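Local coordinates for uncharacterized protein (PDB 4ECO), which is of unknown function but, as a leucine-rich repeat protein, probably binds other proteins, at residues A[117-122]-A[146-151]; A[181-186]-A[280-285]. One frame throughout, in Å; residues are numbered along the deposited sequence.

Interaction 1: residues A[117-122]-A[146-151]; sequences EKVNER and QKTFVD. With NA (sodium ion), chain C.
Between the irregular loop 117-122 and the C-terminal turn of helix 144-149 the backbones come closest at Val119 and Thr148, whose CA atoms lie 8.7 Å apart, a gap closed by side chains and one bridging water. One branch of Val119 does this. With CG1 placed beside the backbone N (chi1 -67°), that methyl runs out toward the helix and its CG1 packs 3.7 Å from CZ of Phe149. The same CG1 also meets Thr148 CG2 tip to tip at 4.0 Å, whereas the valine and the phenylalanine run antiparallel alongside each other, and the methyl meets the ring obliquely. Within the helix turn, Thr148 CG2 rests over one face of the neighbouring Phe149 ring, offset toward its rim, so threonine methyl and ring end form a joint apolar surface for the valine. Beside this patch a water donates to Glu121 OE2 at 2.9 Å and to Thr148 OG1 at 2.7 Å. His144 ties in both residues, its O hydrogen-bonded to Thr148 OG1 and its NE2 to Glu121 OE1. In leucine-rich repeat proteins parallel strands line the concave surface; here a long excursion separates the paired strands 109-111 and 210-214, and both segments belong to it. Its helix 144-149 rests on that strand surface, Phe149 touching Tyr257 while Gln146 and Val150 reach strands 334-336 and 354-359. Gln146 O accepts from both Val150 N and Asp151 N. Gln146 NE2 adds a hydrogen bond to Asp151 OD1, 2.7 Å long, arriving from well above the carboxylate plane. At the far side of the loop, Glu117 OE2 binds the sodium ion at 2.8 Å, together with Ser192 O, and Gly90 N and Ser114 N grip its two carboxylate oxygens.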
loop_
_atom_site.group_PDB
_atom_site.type_symbol
_atom_site.label_atom_id
_atom_site.label_comp_id
_atom_site.label_asym_id
_atom_site.label_seq_id
_atom_site.Cartn_x
_atom_site.Cartn_y
_atom_site.Cartn_z
ATOM N N GLU A 117 -6.604 16.422 -2.058
ATOM C CA GLU A 117 -6.468 17.662 -1.284
ATOM C C GLU A 117 -5.538 17.499 -0.069
ATOM O O GLU A 117 -4.837 18.456 0.283
ATOM C CB GLU A 117 -7.838 18.147 -0.834
ATOM C CG GLU A 117 -8.681 18.665 -1.990
ATOM C CD GLU A 117 -10.092 19.053 -1.605
ATOM O OE1 GLU A 117 -10.757 18.233 -0.924
ATOM O OE2 GLU A 117 -10.536 20.165 -1.988
ATOM N N LYS A 118 -5.473 16.282 0.516
ATOM C CA LYS A 118 -4.595 15.986 1.648
ATOM C C LYS A 118 -3.136 15.855 1.199
ATOM O O LYS A 118 -2.248 15.991 2.041
ATOM C CB LYS A 118 -5.040 14.696 2.402
ATOM C CG LYS A 118 -6.286 14.827 3.316
ATOM C CD LYS A 118 -6.184 15.915 4.421
ATOM C CE LYS A 118 -7.151 17.045 4.144
ATOM N NZ LYS A 118 -6.823 18.303 4.849
ATOM N N VAL A 119 -2.884 15.586 -0.107
ATOM C CA VAL A 119 -1.511 15.417 -0.654
ATOM C C VAL A 119 -1.209 16.482 -1.739
ATOM O O VAL A 119 -0.313 16.285 -2.562
ATOM C CB VAL A 119 -1.207 13.978 -1.192
ATOM C CG1 VAL A 119 -1.189 12.962 -0.059
ATOM C CG2 VAL A 119 -2.179 13.551 -2.286
ATOM N N ASN A 120 -1.946 17.607 -1.716
ATOM C CA ASN A 120 -1.787 18.747 -2.630
ATOM C C ASN A 120 -1.740 18.280 -4.125
ATOM O O ASN A 120 -0.812 18.609 -4.877
ATOM C CB ASN A 120 -0.523 19.566 -2.261
ATOM C CG ASN A 120 -0.367 20.872 -2.993
ATOM O OD1 ASN A 120 -1.336 21.514 -3.451
ATOM N ND2 ASN A 120 0.876 21.288 -3.124
ATOM N N GLU A 121 -2.759 17.504 -4.536
ATOM C CA GLU A 121 -2.902 16.996 -5.903
ATOM C C GLU A 121 -4.302 17.165 -6.405
ATOM O O GLU A 121 -5.248 16.878 -5.669
ATOM C CB GLU A 121 -2.536 15.515 -5.976
ATOM C CG GLU A 121 -1.051 15.216 -5.896
ATOM C CD GLU A 121 -0.718 13.767 -6.172
ATOM O OE1 GLU A 121 -1.075 13.267 -7.267
ATOM O OE2 GLU A 121 -0.089 13.132 -5.293
ATOM N N ARG A 122 -4.463 17.592 -7.663
ATOM C CA ARG A 122 -5.805 17.675 -8.242
ATOM C C ARG A 122 -6.080 16.339 -8.904
ATOM O O ARG A 122 -5.317 15.940 -9.795
ATOM C CB ARG A 122 -5.929 18.845 -9.221
ATOM C CG ARG A 122 -7.132 19.742 -8.937
ATOM C CD ARG A 122 -7.364 20.824 -9.989
ATOM N NE ARG A 122 -6.129 21.457 -10.473
ATOM C CZ ARG A 122 -5.443 22.403 -9.832
ATOM N NH1 ARG A 122 -5.833 22.821 -8.633
ATOM N NH2 ARG A 122 -4.341 22.904 -10.366
ATOM N N GLN A 146 -4.261 3.894 -4.139
ATOM C CA GLN A 146 -3.425 2.725 -3.942
ATOM C C GLN A 146 -1.938 3.087 -3.993
ATOM O O GLN A 146 -1.225 2.786 -3.030
ATOM C CB GLN A 146 -3.764 1.656 -4.999
ATOM C CG GLN A 146 -3.029 0.315 -4.852
ATOM C CD GLN A 146 -3.363 -0.456 -3.603
ATOM O OE1 GLN A 146 -4.430 -0.308 -3.001
ATOM N NE2 GLN A 146 -2.440 -1.311 -3.192
ATOM N N LYS A 147 -1.480 3.775 -5.068
ATOM C CA LYS A 147 -0.068 4.139 -5.188
ATOM C C LYS A 147 0.351 5.128 -4.105
ATOM O O LYS A 147 1.494 5.053 -3.659
ATOM C CB LYS A 147 0.316 4.683 -6.593
ATOM C CG LYS A 147 -0.481 5.880 -7.130
ATOM C CD LYS A 147 0.132 6.468 -8.429
ATOM C CE LYS A 147 -0.784 7.397 -9.229
ATOM N NZ LYS A 147 -1.802 6.663 -10.061
ATOM N N THR A 148 -0.561 5.992 -3.646
ATOM C CA THR A 148 -0.246 7.051 -2.683
ATOM C C THR A 148 -0.198 6.577 -1.231
ATOM O O THR A 148 0.728 6.984 -0.506
ATOM C CB THR A 148 -1.260 8.210 -2.783
ATOM O OG1 THR A 148 -1.412 8.536 -4.151
ATOM C CG2 THR A 148 -0.811 9.471 -2.016
ATOM N N PHE A 149 -1.204 5.784 -0.798
ATOM C CA PHE A 149 -1.307 5.410 0.602
ATOM C C PHE A 149 -1.213 3.924 0.920
ATOM O O PHE A 149 -1.184 3.592 2.120
ATOM C CB PHE A 149 -2.672 5.887 1.134
ATOM C CG PHE A 149 -2.920 7.370 1.022
ATOM C CD1 PHE A 149 -2.332 8.261 1.920
ATOM C CD2 PHE A 149 -3.736 7.880 0.015
ATOM C CE1 PHE A 149 -2.567 9.627 1.821
ATOM C CE2 PHE A 149 -3.990 9.241 -0.068
ATOM C CZ PHE A 149 -3.399 10.107 0.833
ATOM N N VAL A 150 -1.210 3.023 -0.098
ATOM C CA VAL A 150 -1.292 1.588 0.206
ATOM C C VAL A 150 -0.055 0.794 -0.300
ATOM O O VAL A 150 0.503 -0.021 0.459
ATOM C CB VAL A 150 -2.611 0.978 -0.369
ATOM C CG1 VAL A 150 -2.831 -0.436 0.126
ATOM C CG2 VAL A 150 -3.825 1.842 -0.041
ATOM N N ASP A 151 0.329 0.982 -1.569
ATOM C CA ASP A 151 1.459 0.258 -2.164
ATOM C C ASP A 151 2.746 0.494 -1.421
ATOM O O ASP A 151 3.046 1.633 -1.036
ATOM C CB ASP A 151 1.668 0.646 -3.628
ATOM C CG ASP A 151 0.712 -0.010 -4.587
ATOM O OD1 ASP A 151 0.100 -1.055 -4.206
ATOM O OD2 ASP A 151 0.600 0.485 -5.732
HETATM NA NA NA C . -10.248 22.593 -0.582
HETATM O O HOH W 1 0.335 10.317 -5.134
#

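Interaction 2: residues A[181-186]-A[280-285]; sequences ITLKDT and VACNRG
Leu183 (chi1 -74°) and Cys282 (chi1 -63°) both set their first side-chain atom beyond CB next to the backbone N, and these rotations send Leu183 CD1 and Cys282 SG into contact at 3.5 Å. The CA atoms behind them stay 9.5 Å apart, so the two loops meet through side chains. Both residues are buried, and both also touch Tyr257, so the pair sits in a small, largely apolar patch. Nearer the surface a charged pair accompanies it. Arg284 runs out fully extended from CG to NE and crosses Asp185 at about a right angle. Asp185 OD2 approaches the edge of the guanidinium, close to its plane, and the two flat groups are tilted only 20° apart. At 3.8 Å between Asp185 OD2 and Arg284 NH1, however, this is a long salt bridge, and the arginine's stronger tie is from NH2 to Tyr339 O. On the other loop the backbone is anchored by a hydrogen bond from Leu183 N to Tyr314 OH. Cys282 occupies a backbone turn of positive phi just ahead of Asn283, whose amide is buried and hydrogen-bonded to Val256 O and Cys259 N of the preceding turn of the solenoid. An asparagine bridging successive turns in this way, just past the strand, is a hallmark of the leucine-rich repeat solenoid.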
loop_
_atom_site.group_PDB
_atom_site.type_symbol
_atom_site.label_atom_id
_atom_site.label_comp_id
_atom_site.label_asym_id
_atom_site.label_seq_id
_atom_site.Cartn_x
_atom_site.Cartn_y
_atom_site.Cartn_z
ATOM N N ILE A 181 2.696 7.405 1.574
ATOM C CA ILE A 181 2.326 8.411 2.556
ATOM C C ILE A 181 1.520 7.755 3.661
ATOM O O ILE A 181 0.634 6.938 3.397
ATOM C CB ILE A 181 1.530 9.591 1.904
ATOM C CG1 ILE A 181 2.244 10.218 0.696
ATOM C CG2 ILE A 181 1.051 10.646 2.909
ATOM C CD1 ILE A 181 3.676 10.725 0.915
ATOM N N THR A 182 1.831 8.141 4.907
ATOM C CA THR A 182 1.081 7.747 6.080
ATOM C C THR A 182 0.482 9.009 6.636
ATOM O O THR A 182 1.207 9.983 6.879
ATOM C CB THR A 182 1.927 6.975 7.106
ATOM O OG1 THR A 182 2.539 5.840 6.480
ATOM C CG2 THR A 182 1.093 6.538 8.337
ATOM N N LEU A 183 -0.842 9.021 6.810
ATOM C CA LEU A 183 -1.489 10.196 7.368
ATOM C C LEU A 183 -1.130 10.399 8.820
ATOM O O LEU A 183 -1.117 9.447 9.614
ATOM C CB LEU A 183 -3.014 10.126 7.262
ATOM C CG LEU A 183 -3.669 10.323 5.933
ATOM C CD1 LEU A 183 -5.122 10.547 6.141
ATOM C CD2 LEU A 183 -3.107 11.518 5.194
ATOM N N LYS A 184 -0.875 11.658 9.161
ATOM C CA LYS A 184 -0.644 12.113 10.526
ATOM C C LYS A 184 -2.043 12.339 11.122
ATOM O O LYS A 184 -2.919 12.833 10.397
ATOM C CB LYS A 184 0.237 13.377 10.518
ATOM C CG LYS A 184 1.547 13.196 9.761
ATOM C CD LYS A 184 2.384 14.460 9.660
ATOM C CE LYS A 184 3.706 14.185 8.971
ATOM N NZ LYS A 184 4.703 15.274 9.188
ATOM N N ASP A 185 -2.289 11.952 12.395
ATOM C CA ASP A 185 -3.627 12.090 13.002
ATOM C C ASP A 185 -4.133 13.560 12.998
ATOM O O ASP A 185 -5.324 13.799 13.210
ATOM C CB ASP A 185 -3.669 11.503 14.418
ATOM C CG ASP A 185 -3.701 9.978 14.389
ATOM O OD1 ASP A 185 -2.632 9.362 14.128
ATOM O OD2 ASP A 185 -4.808 9.399 14.550
ATOM N N THR A 186 -3.246 14.508 12.666
ATOM C CA THR A 186 -3.546 15.921 12.481
ATOM C C THR A 186 -4.387 16.083 11.206
ATOM O O THR A 186 -5.301 16.916 11.164
ATOM C CB THR A 186 -2.237 16.724 12.383
ATOM O OG1 THR A 186 -1.227 16.176 13.244
ATOM C CG2 THR A 186 -2.443 18.211 12.622
ATOM N N VAL A 280 -14.162 4.922 1.070
ATOM C CA VAL A 280 -14.825 5.402 2.291
ATOM C C VAL A 280 -13.791 5.430 3.424
ATOM O O VAL A 280 -14.125 5.208 4.597
ATOM C CB VAL A 280 -16.111 4.596 2.668
ATOM C CG1 VAL A 280 -17.285 4.972 1.752
ATOM C CG2 VAL A 280 -15.863 3.080 2.655
ATOM N N ALA A 281 -12.533 5.745 3.061
ATOM C CA ALA A 281 -11.432 5.820 4.014
ATOM C C ALA A 281 -11.513 7.096 4.889
ATOM O O ALA A 281 -12.111 8.091 4.474
ATOM C CB ALA A 281 -10.116 5.774 3.274
ATOM N N CYS A 282 -10.920 7.046 6.098
ATOM C CA CYS A 282 -10.782 8.126 7.097
ATOM C C CYS A 282 -12.090 8.566 7.700
ATOM O O CYS A 282 -12.124 9.680 8.235
ATOM C CB CYS A 282 -10.047 9.348 6.548
ATOM S SG CYS A 282 -8.335 9.059 6.061
ATOM N N ASN A 283 -13.134 7.741 7.696
ATOM C CA ASN A 283 -14.378 8.166 8.342
ATOM C C ASN A 283 -14.431 7.565 9.758
ATOM O O ASN A 283 -15.204 6.648 10.039
ATOM C CB ASN A 283 -15.561 7.792 7.495
ATOM C CG ASN A 283 -15.566 8.465 6.155
ATOM O OD1 ASN A 283 -15.408 9.691 6.047
ATOM N ND2 ASN A 283 -15.770 7.682 5.104
ATOM N N ARG A 284 -13.556 8.086 10.640
ATOM C CA ARG A 284 -13.381 7.600 11.996
ATOM C C ARG A 284 -14.420 8.113 12.959
ATOM O O ARG A 284 -14.420 7.672 14.111
ATOM C CB ARG A 284 -11.998 7.915 12.512
ATOM C CG ARG A 284 -11.101 6.713 12.292
ATOM C CD ARG A 284 -9.663 6.984 12.628
ATOM N NE ARG A 284 -8.883 5.780 12.373
ATOM C CZ ARG A 284 -7.567 5.701 12.458
ATOM N NH1 ARG A 284 -6.853 6.766 12.811
ATOM N NH2 ARG A 284 -6.946 4.557 12.179
ATOM N N GLY A 285 -15.370 8.923 12.478
ATOM C CA GLY A 285 -16.518 9.332 13.275
ATOM C C GLY A 285 -17.534 8.204 13.336
ATOM O O GLY A 285 -18.388 8.173 14.233
#

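How the interactions relate
Interactions 1 and 2 form one continuous packing zone, their centres 12 Å apart, although interaction 1 is complete in sequence before interaction 2 begins. The join runs through helix 144-149 and loop 181-186, both parts of the excursion between strands 109-111 and 210-214. Thr148 O and Ile181 N lie 2.9 Å apart in a probable hydrogen bond. Phe149 is shared more broadly, its CE1 lying 3.9 Å from Leu183 CD2, and Tyr257 of the strand surface touches both Phe149 and Leu183. Interaction 1 thus packs the excursion on itself, and interaction 2 fastens it to a repeat loop; the sodium ion is bound by Glu117 of interaction 1 together with Ser192, which follows loop 181-186.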